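Local coordinates for protein MupZ (Pseudomonas fluorescens, PDB 6FXD) that probably acts as an epoxide hydrolase in mupirocin biosynthesis, helping to form the antibiotic's oxygen heterocycle after a Rieske oxygenase has acted, at residues E54-Y60 against R72-S76; L113-R117 against Q126-L130. All coordinates share one frame; numbering follows the deposited sequence.

Contact 1: E54-Y60 against R72-S76; sequences EPGCLYY and REVYS
Leu-58 and Tyr-59 both turn their amides to the carbonyl of Val-74. Leu-58 N reaches Val-74 O at 2.8 Å, whereas Tyr-59 N makes a weak bond to the same oxygen. Val-74 N returns a nearly straight bond to Tyr-59 O (2.9 Å, 171°), and Ser-76 N is taken up by Gly-56 O, within the type I turn from Glu-54 to Cys-57. Beside this backbone net, Tyr-60, Glu-73 and Tyr-75 rise from one face of the sheet. The hydroxyl of Tyr-75 donates to Glu-73 OE1 (2.7 Å), arriving from above the carboxylate plane; the other oxygen, Glu-73 OE2, accepts from a water that also binds Tyr-60 OH, so both carboxylate oxygens are engaged. Glu-54 OE1 sits at the edge of the Tyr-75 ring, while OE2 is held by Asn-87 and His-84. On the face that carries Tyr-59 and Val-74, the Tyr-59 ring is met by the Arg-72 guanidinium, almost parallel to it (11°), with Tyr-59 OH over the guanidinium face; a bend at chi3 (-47°) brings it there, and its NH1 binds Ala-141 O of the second subunit. Two residues set against one valine make a classic beta bulge in an antiparallel hairpin.

Contact 2: L113-R117 against Q126-L130; sequences LDKLR and QFFEL
Between Leu-113 and Glu-129 the backbones come no closer than 7.4 Å from CA to CA, so the segment 113-117, at the end of helix 110-113 and turned by a bond from Leu-116 N to Leu-113 O, meets strand 126-130 through side chains and water. Phe-127 carries most of the contact. Arg-117 CG lies over one face of its ring, 4.0 Å from the centroid of Phe-127 in a CH-pi contact, and the extended arginine then slides past the ring toward the strand. Its guanidinium is tilted 45° to that ring, with NH1 3.4 Å from Phe-127 CD2. Leu-113 CG packs obliquely against Phe-127 CD1 at 3.9 Å, and Leu-116 CB approaches CE1 of the same ring.

Arg-117 NH2 forms a hydrogen-bonded salt bridge with Glu-129 OE2 (3.1 Å), meeting it on the anti side but well out of the carboxylate plane; the planes of the two groups are steeply inclined, at 69°. Two waters complete the grip in the guanidinium plane. One accepts from Arg-117 NE and lies within bonding distance of Asp-114 OD1 and Glu-129 OE2; the other accepts from NH2 and donates to Phe-127 O. Arg-110 takes the remaining oxygen of Glu-129, so two arginines probably stabilise its charge. Leu-116 also packs on Leu-81 and Leu-82 of helix 78-94, and Phe-127 rests on Val-106 of strand 100-108, which runs parallel to strand 126-135.

In the fold
After the short strand 15-17 the chain lays down strand 24-31 and helix 37-51 before contact 1 pairs the open end of the hairpin 57-65/68-75, most of the intervening residues being strand. Helix 78-94 and strand 100-108 follow, and contact 2 then closes a loop of eight residues with neither helix nor strand, between 113-117 and 126-130. The two are in series, neither enclosing nor crossing the other, with centres about 16 Å apart. Both belong to one mixed sheet: contact 1 pairs strand 57-65 with 68-75, whereas contact 2 ties the segment at the end of helix 110-113 to strand 126-135. Strands 57-65 and 126-135 are the outermost within the chain, and at both the sheet continues into the second subunit by antiparallel pairing.

Contact 1: E54-Y60 against R72-S76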
loop_
_atom_site.group_PDB
_atom_site.type_symbol
_atom_site.label_atom_id
_atom_site.label_comp_id
_atom_site.label_asym_id
_atom_site.label_seq_id
_atom_site.Cartn_x
_atom_site.Cartn_y
_atom_site.Cartn_z
ATOM N N GLU A 54 -19.290 21.052 7.072
ATOM C CA GLU A 54 -18.778 20.377 5.881
ATOM C C GLU A 54 -18.825 18.866 6.068
ATOM O O GLU A 54 -18.131 18.338 6.956
ATOM C CB GLU A 54 -17.338 20.794 5.606
ATOM C CG GLU A 54 -17.163 22.284 5.320
ATOM C CD GLU A 54 -15.703 22.704 5.304
ATOM O OE1 GLU A 54 -14.813 21.812 5.180
ATOM O OE2 GLU A 54 -15.448 23.925 5.402
ATOM N N PRO A 55 -19.551 18.133 5.219
ATOM C CA PRO A 55 -19.582 16.668 5.359
ATOM C C PRO A 55 -18.222 16.016 5.251
ATOM O O PRO A 55 -17.989 14.985 5.895
ATOM C CB PRO A 55 -20.497 16.222 4.202
ATOM C CG PRO A 55 -21.276 17.419 3.842
ATOM C CD PRO A 55 -20.396 18.596 4.103
ATOM N N GLY A 56 -17.320 16.587 4.461
ATOM C CA GLY A 56 -16.010 16.024 4.234
ATOM C C GLY A 56 -14.974 16.327 5.291
ATOM O O GLY A 56 -13.857 15.809 5.216
ATOM N N CYS A 57 -15.285 17.154 6.283
ATOM C CA CYS A 57 -14.313 17.516 7.307
ATOM C C CYS A 57 -14.435 16.574 8.503
ATOM O O CYS A 57 -15.503 16.471 9.112
ATOM C CB CYS A 57 -14.468 18.973 7.745
ATOM S SG CYS A 57 -13.207 19.410 8.984
ATOM N N LEU A 58 -13.342 15.882 8.826
ATOM C CA LEU A 58 -13.302 14.941 9.938
ATOM C C LEU A 58 -12.707 15.527 11.210
ATOM O O LEU A 58 -13.039 15.062 12.306
ATOM C CB LEU A 58 -12.489 13.706 9.542
ATOM C CG LEU A 58 -12.911 13.015 8.244
ATOM C CD1 LEU A 58 -11.934 11.887 7.892
ATOM C CD2 LEU A 58 -14.335 12.491 8.331
ATOM N N TYR A 59 -11.802 16.496 11.093
ATOM C CA TYR A 59 -11.160 17.103 12.249
ATOM C C TYR A 59 -10.727 18.507 11.858
ATOM O O TYR A 59 -10.226 18.715 10.755
ATOM C CB TYR A 59 -9.919 16.302 12.638
ATOM C CG TYR A 59 -9.284 16.716 13.935
ATOM C CD1 TYR A 59 -8.352 17.751 13.978
ATOM C CD2 TYR A 59 -9.576 16.046 15.118
ATOM C CE1 TYR A 59 -7.758 18.134 15.163
ATOM C CE2 TYR A 59 -8.981 16.416 16.304
ATOM C CZ TYR A 59 -8.072 17.458 16.324
ATOM O OH TYR A 59 -7.481 17.830 17.506
ATOM N N TYR A 60 -10.918 19.468 12.762
ATOM C CA TYR A 60 -10.527 20.850 12.479
ATOM C C TYR A 60 -10.223 21.495 13.830
ATOM O O TYR A 60 -11.150 21.781 14.601
ATOM C CB TYR A 60 -11.659 21.573 11.762
ATOM C CG TYR A 60 -11.328 22.935 11.205
ATOM C CD1 TYR A 60 -10.635 23.080 10.001
ATOM C CD2 TYR A 60 -11.756 24.085 11.861
ATOM C CE1 TYR A 60 -10.379 24.346 9.477
ATOM C CE2 TYR A 60 -11.485 25.334 11.363
ATOM C CZ TYR A 60 -10.812 25.471 10.173
ATOM O OH TYR A 60 -10.570 26.743 9.711
ATOM N N ARG A 72 -4.983 22.065 12.351
ATOM C CA ARG A 72 -4.910 20.693 11.845
ATOM C C ARG A 72 -6.258 20.408 11.191
ATOM O O ARG A 72 -7.286 20.398 11.872
ATOM C CB ARG A 72 -4.644 19.719 12.994
ATOM C CG ARG A 72 -4.304 18.293 12.522
ATOM C CD ARG A 72 -4.503 17.216 13.587
ATOM N NE ARG A 72 -3.899 17.626 14.850
ATOM C CZ ARG A 72 -3.977 16.943 15.990
ATOM N NH1 ARG A 72 -4.634 15.791 16.043
ATOM N NH2 ARG A 72 -3.405 17.422 17.084
ATOM N N GLU A 73 -6.265 20.232 9.871
ATOM C CA GLU A 73 -7.482 20.049 9.094
ATOM C C GLU A 73 -7.415 18.679 8.443
ATOM O O GLU A 73 -6.525 18.428 7.631
ATOM C CB GLU A 73 -7.571 21.125 8.017
ATOM C CG GLU A 73 -7.157 22.520 8.489
ATOM C CD GLU A 73 -7.289 23.595 7.424
ATOM O OE1 GLU A 73 -7.762 23.281 6.308
ATOM O OE2 GLU A 73 -6.901 24.751 7.707
ATOM N N VAL A 74 -8.357 17.807 8.769
ATOM C CA VAL A 74 -8.378 16.447 8.238
ATOM C C VAL A 74 -9.658 16.269 7.436
ATOM O O VAL A 74 -10.756 16.496 7.962
ATOM C CB VAL A 74 -8.259 15.397 9.356
ATOM C CG1 VAL A 74 -8.214 14.009 8.742
ATOM C CG2 VAL A 74 -7.005 15.665 10.206
ATOM N N TYR A 75 -9.521 15.860 6.170
ATOM C CA TYR A 75 -10.645 15.714 5.259
ATOM C C TYR A 75 -10.699 14.285 4.743
ATOM O O TYR A 75 -9.671 13.622 4.621
ATOM C CB TYR A 75 -10.528 16.685 4.066
ATOM C CG TYR A 75 -10.423 18.119 4.535
ATOM C CD1 TYR A 75 -11.560 18.843 4.889
ATOM C CD2 TYR A 75 -9.184 18.734 4.674
ATOM C CE1 TYR A 75 -11.463 20.142 5.356
ATOM C CE2 TYR A 75 -9.076 20.024 5.142
ATOM C CZ TYR A 75 -10.217 20.738 5.467
ATOM O OH TYR A 75 -10.108 22.025 5.934
ATOM N N SER A 76 -11.903 13.808 4.433
ATOM C CA SER A 76 -12.021 12.412 4.022
ATOM C C SER A 76 -11.360 12.133 2.674
ATOM O O SER A 76 -11.028 10.974 2.398
ATOM C CB SER A 76 -13.480 11.952 4.056
ATOM O OG SER A 76 -14.281 12.770 3.236
HETATM O O HOH W 1 -8.866 26.821 7.362
#

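Contact 2: L113-R117 against Q126-L130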
loop_
_atom_site.group_PDB
_atom_site.type_symbol
_atom_site.label_atom_id
_atom_site.label_comp_id
_atom_site.label_asym_id
_atom_site.label_seq_id
_atom_site.Cartn_x
_atom_site.Cartn_y
_atom_site.Cartn_z
ATOM N N LEU A 113 -3.373 13.908 -3.778
ATOM C CA LEU A 113 -2.611 15.150 -3.861
ATOM C C LEU A 113 -2.506 15.642 -5.301
ATOM O O LEU A 113 -2.430 16.856 -5.533
ATOM C CB LEU A 113 -1.229 14.987 -3.229
ATOM C CG LEU A 113 -1.080 15.506 -1.787
ATOM C CD1 LEU A 113 -2.228 15.022 -0.915
ATOM C CD2 LEU A 113 0.261 15.119 -1.176
ATOM N N ASP A 114 -2.491 14.724 -6.275
ATOM C CA ASP A 114 -2.534 15.127 -7.678
ATOM C C ASP A 114 -3.736 16.019 -7.970
ATOM O O ASP A 114 -3.655 16.899 -8.834
ATOM C CB ASP A 114 -2.567 13.887 -8.581
ATOM C CG ASP A 114 -1.222 13.171 -8.653
ATOM O OD1 ASP A 114 -0.204 13.744 -8.216
ATOM O OD2 ASP A 114 -1.187 12.025 -9.150
ATOM N N LYS A 115 -4.855 15.810 -7.269
ATOM C CA LYS A 115 -6.049 16.630 -7.465
ATOM C C LYS A 115 -5.941 17.996 -6.806
ATOM O O LYS A 115 -6.776 18.868 -7.094
ATOM C CB LYS A 115 -7.284 15.896 -6.937
ATOM C CG LYS A 115 -7.501 14.509 -7.546
ATOM C CD LYS A 115 -8.579 13.727 -6.790
ATOM C CE LYS A 115 -8.694 12.302 -7.331
ATOM N NZ LYS A 115 -9.696 11.467 -6.603
ATOM N N LEU A 116 -4.934 18.205 -5.957
ATOM C CA LEU A 116 -4.778 19.435 -5.195
ATOM C C LEU A 116 -3.676 20.350 -5.717
ATOM O O LEU A 116 -3.690 21.541 -5.388
ATOM C CB LEU A 116 -4.482 19.096 -3.722
ATOM C CG LEU A 116 -5.564 18.304 -2.972
ATOM C CD1 LEU A 116 -5.118 17.886 -1.581
ATOM C CD2 LEU A 116 -6.868 19.112 -2.914
ATOM N N ARG A 117 -2.719 19.829 -6.500
ATOM C CA ARG A 117 -1.556 20.631 -6.878
ATOM C C ARG A 117 -1.947 21.845 -7.716
ATOM O O ARG A 117 -1.332 22.911 -7.598
ATOM C CB ARG A 117 -0.502 19.765 -7.576
ATOM C CG ARG A 117 0.115 18.732 -6.639
ATOM C CD ARG A 117 1.172 17.873 -7.316
ATOM N NE ARG A 117 1.753 16.881 -6.404
ATOM C CZ ARG A 117 2.827 17.076 -5.636
ATOM N NH1 ARG A 117 3.474 18.233 -5.657
ATOM N NH2 ARG A 117 3.264 16.101 -4.847
ATOM N N GLN A 126 3.673 22.848 0.707
ATOM C CA GLN A 126 4.622 21.750 0.841
ATOM C C GLN A 126 3.815 20.458 0.823
ATOM O O GLN A 126 3.064 20.177 1.764
ATOM C CB GLN A 126 5.410 21.876 2.145
ATOM C CG GLN A 126 6.403 23.031 2.193
ATOM C CD GLN A 126 5.752 24.385 2.408
ATOM O OE1 GLN A 126 4.972 24.575 3.345
ATOM N NE2 GLN A 126 6.081 25.340 1.544
ATOM N N PHE A 127 3.943 19.684 -0.258
ATOM C CA PHE A 127 3.154 18.476 -0.462
ATOM C C PHE A 127 3.956 17.275 0.022
ATOM O O PHE A 127 5.055 17.021 -0.481
ATOM C CB PHE A 127 2.815 18.300 -1.941
ATOM C CG PHE A 127 1.739 19.244 -2.443
ATOM C CD1 PHE A 127 0.411 19.060 -2.088
ATOM C CD2 PHE A 127 2.054 20.299 -3.301
ATOM C CE1 PHE A 127 -0.578 19.920 -2.561
ATOM C CE2 PHE A 127 1.063 21.170 -3.772
ATOM C CZ PHE A 127 -0.252 20.968 -3.409
ATOM N N PHE A 128 3.414 16.543 0.999
ATOM C CA PHE A 128 4.045 15.344 1.557
ATOM C C PHE A 128 3.172 14.155 1.169
ATOM O O PHE A 128 2.026 14.051 1.626
ATOM C CB PHE A 128 4.118 15.450 3.079
ATOM C CG PHE A 128 5.209 16.352 3.582
ATOM C CD1 PHE A 128 5.033 17.729 3.637
ATOM C CD2 PHE A 128 6.408 15.815 4.013
ATOM C CE1 PHE A 128 6.041 18.560 4.123
ATOM C CE2 PHE A 128 7.425 16.629 4.496
ATOM C CZ PHE A 128 7.248 18.005 4.540
ATOM N N GLU A 129 3.710 13.263 0.328
ATOM C CA GLU A 129 2.954 12.104 -0.140
ATOM C C GLU A 129 3.062 10.963 0.868
ATOM O O GLU A 129 4.163 10.478 1.158
ATOM C CB GLU A 129 3.430 11.678 -1.529
ATOM C CG GLU A 129 3.076 12.710 -2.588
ATOM C CD GLU A 129 3.356 12.264 -4.019
ATOM O OE1 GLU A 129 3.882 11.146 -4.226
ATOM O OE2 GLU A 129 3.047 13.051 -4.943
ATOM N N LEU A 130 1.916 10.536 1.394
ATOM C CA LEU A 130 1.858 9.484 2.404
ATOM C C LEU A 130 2.105 8.133 1.736
ATOM O O LEU A 130 1.381 7.758 0.810
ATOM C CB LEU A 130 0.478 9.502 3.064
ATOM C CG LEU A 130 0.298 8.446 4.153
ATOM C CD1 LEU A 130 1.102 8.782 5.405
ATOM C CD2 LEU A 130 -1.180 8.287 4.502
HETATM O O HOH W 2 0.742 14.321 -5.890
HETATM O O HOH W 3 5.764 16.421 -3.019
#